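Local coordinates for cytosolic iron-sulfur protein assembly protein 1 (Saccharomyces cerevisiae, PDB 2HES) that serves as an essential WD40 beta-propeller component of the cytosolic iron-sulfur protein assembly machinery, required for maturation of extramitochondrial iron-sulfur proteins, at residues N194-T199 and T222-K227. Residues are numbered along the deposited sequence; the frame is centred on the assembly and turned at random.
Sequences NGHEGT and TVRVWK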
loop_
_atom_site.group_PDB
_atom_site.type_symbol
_atom_site.label_atom_id
_atom_site.label_comp_id
_atom_site.label_asym_id
_atom_site.label_seq_id
_atom_site.Cartn_x
_atom_site.Cartn_y
_atom_site.Cartn_z
ATOM N N ASN A 194 -12.954 -5.510 -13.065
ATOM C CA ASN A 194 -12.424 -6.167 -14.256
ATOM C C ASN A 194 -12.098 -5.082 -15.259
ATOM O O ASN A 194 -12.947 -4.214 -15.540
ATOM C CB ASN A 194 -13.504 -7.032 -14.876
ATOM C CG ASN A 194 -13.783 -8.268 -14.098
ATOM O OD1 ASN A 194 -12.860 -8.960 -13.669
ATOM N ND2 ASN A 194 -15.068 -8.590 -13.935
ATOM N N GLY A 195 -10.877 -5.107 -15.778
ATOM C CA GLY A 195 -10.508 -4.200 -16.852
ATOM C C GLY A 195 -9.020 -4.134 -17.142
ATOM O O GLY A 195 -8.596 -3.969 -18.317
ATOM N N HIS A 196 -8.195 -4.207 -16.095
ATOM C CA HIS A 196 -6.766 -4.144 -16.349
ATOM C C HIS A 196 -6.406 -5.390 -17.178
ATOM O O HIS A 196 -7.061 -6.453 -17.089
ATOM C CB HIS A 196 -5.939 -4.141 -15.042
ATOM C CG HIS A 196 -5.786 -2.792 -14.405
ATOM N ND1 HIS A 196 -5.154 -1.731 -15.017
ATOM C CD2 HIS A 196 -6.146 -2.352 -13.168
ATOM C CE1 HIS A 196 -5.156 -0.692 -14.200
ATOM N NE2 HIS A 196 -5.747 -1.047 -13.077
ATOM N N GLU A 197 -5.351 -5.245 -17.955
ATOM C CA GLU A 197 -4.873 -6.331 -18.831
ATOM C C GLU A 197 -3.659 -7.073 -18.289
ATOM O O GLU A 197 -3.181 -8.038 -18.911
ATOM C CB GLU A 197 -4.636 -5.776 -20.251
ATOM C CG GLU A 197 -5.950 -5.686 -21.088
ATOM C CD GLU A 197 -6.612 -7.043 -21.363
ATOM O OE1 GLU A 197 -5.899 -8.053 -21.559
ATOM O OE2 GLU A 197 -7.845 -7.116 -21.355
ATOM N N GLY A 198 -3.200 -6.701 -17.097
ATOM C CA GLY A 198 -2.077 -7.420 -16.500
ATOM C C GLY A 198 -2.172 -7.248 -15.010
ATOM O O GLY A 198 -3.120 -6.648 -14.519
ATOM N N THR A 199 -1.157 -7.733 -14.307
ATOM C CA THR A 199 -1.161 -7.715 -12.816
ATOM C C THR A 199 -1.500 -6.340 -12.262
ATOM O O THR A 199 -0.928 -5.324 -12.681
ATOM C CB THR A 199 0.261 -8.077 -12.357
ATOM O OG1 THR A 199 0.451 -9.457 -12.663
ATOM C CG2 THR A 199 0.489 -7.813 -10.840
ATOM N N THR A 222 -1.061 1.288 -17.084
ATOM C CA THR A 222 -2.085 2.275 -16.823
ATOM C C THR A 222 -2.367 2.416 -15.338
ATOM O O THR A 222 -2.058 1.519 -14.553
ATOM C CB THR A 222 -3.427 1.945 -17.529
ATOM O OG1 THR A 222 -4.006 0.743 -16.987
ATOM C CG2 THR A 222 -3.222 1.759 -19.051
ATOM N N VAL A 223 -2.957 3.564 -15.017
ATOM C CA VAL A 223 -3.609 3.808 -13.692
ATOM C C VAL A 223 -5.059 4.023 -13.993
ATOM O O VAL A 223 -5.371 4.903 -14.825
ATOM C CB VAL A 223 -3.049 5.051 -13.007
ATOM C CG1 VAL A 223 -3.705 5.188 -11.637
ATOM C CG2 VAL A 223 -1.540 4.838 -12.838
ATOM N N ARG A 224 -5.927 3.184 -13.424
ATOM C CA ARG A 224 -7.412 3.339 -13.606
ATOM C C ARG A 224 -8.021 4.010 -12.392
ATOM O O ARG A 224 -7.552 3.808 -11.259
ATOM C CB ARG A 224 -8.064 1.960 -13.792
ATOM C CG ARG A 224 -7.787 1.315 -15.184
ATOM C CD ARG A 224 -8.466 -0.068 -15.419
ATOM N NE ARG A 224 -8.285 -0.366 -16.868
ATOM C CZ ARG A 224 -9.268 -0.583 -17.753
ATOM N NH1 ARG A 224 -10.522 -0.615 -17.361
ATOM N NH2 ARG A 224 -8.965 -0.800 -19.039
ATOM N N VAL A 225 -9.102 4.760 -12.595
ATOM C CA VAL A 225 -9.871 5.290 -11.483
ATOM C C VAL A 225 -11.239 4.617 -11.614
ATOM O O VAL A 225 -11.868 4.653 -12.681
ATOM C CB VAL A 225 -9.977 6.792 -11.552
ATOM C CG1 VAL A 225 -10.911 7.338 -10.516
ATOM C CG2 VAL A 225 -8.599 7.420 -11.394
ATOM N N TRP A 226 -11.646 3.972 -10.528
ATOM C CA TRP A 226 -12.870 3.213 -10.487
ATOM C C TRP A 226 -13.830 3.969 -9.589
ATOM O O TRP A 226 -13.420 4.495 -8.539
ATOM C CB TRP A 226 -12.575 1.862 -9.841
ATOM C CG TRP A 226 -11.502 1.063 -10.505
ATOM C CD1 TRP A 226 -10.131 1.084 -10.215
ATOM C CD2 TRP A 226 -11.688 0.046 -11.503
ATOM N NE1 TRP A 226 -9.479 0.162 -11.036
ATOM C CE2 TRP A 226 -10.415 -0.501 -11.796
ATOM C CE3 TRP A 226 -12.821 -0.470 -12.186
ATOM C CZ2 TRP A 226 -10.234 -1.521 -12.768
ATOM C CZ3 TRP A 226 -12.623 -1.502 -13.163
ATOM C CH2 TRP A 226 -11.350 -1.994 -13.430
ATOM N N LYS A 227 -15.115 3.880 -9.908
ATOM C CA LYS A 227 -16.139 4.602 -9.175
ATOM C C LYS A 227 -17.264 3.677 -8.753
ATOM O O LYS A 227 -17.801 2.935 -9.573
ATOM C CB LYS A 227 -16.749 5.619 -10.107
ATOM C CG LYS A 227 -18.013 6.328 -9.518
ATOM C CD LYS A 227 -18.520 7.393 -10.552
ATOM C CE LYS A 227 -17.664 8.552 -10.786
ATOM N NZ LYS A 227 -18.436 9.154 -11.990
#
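Arg224 lies across the His196 ring, joining the GH loop of the fifth WD repeat to strand 223-231, which carries the repeat's Trp226. Arg224 CB lies 3.9 Å from His196 NE2, and Arg224 CG comes 3.5 Å from His196 CE1. Arg224 CD then sits over the ring centre, a CH-pi contact 3.6 Å from the His196 centroid and 11° off the normal. The chain is extended from CG to NE (chi2 -178°, chi3 170°), which carries the guanidinium past the imidazole to Gly195. There Gly195 O lies over one guanidinium face, 3.3 Å from Arg224 NH2 but at a poor angle for a hydrogen bond, while Arg224 NH1 packs 3.6 Å from Gly195 CA. Replacing Arg224 by an alanine is likely to uncover this face of the His196 ring and leave the Gly195 peptide without the guanidinium packed against it. Trp226 turns its edge to the loop, Trp226 CH2 3.5 Å from Asn194 O. At the His196 ring edge, in plane, lies Thr222 OG1, hydrogen-bonded to Asp220. Asp220 also accepts a hydrogen bond from His196 ND1, and Ser216 OG is hydrogen-bonded to His196 NE2 and Trp226 NE1: the Asp-His-Ser/Thr-Trp network of WD40 blades. Asp220 and Ser216 thus fix the imidazole's rotation, while the direct contact is mainly van der Waals and CH-pi.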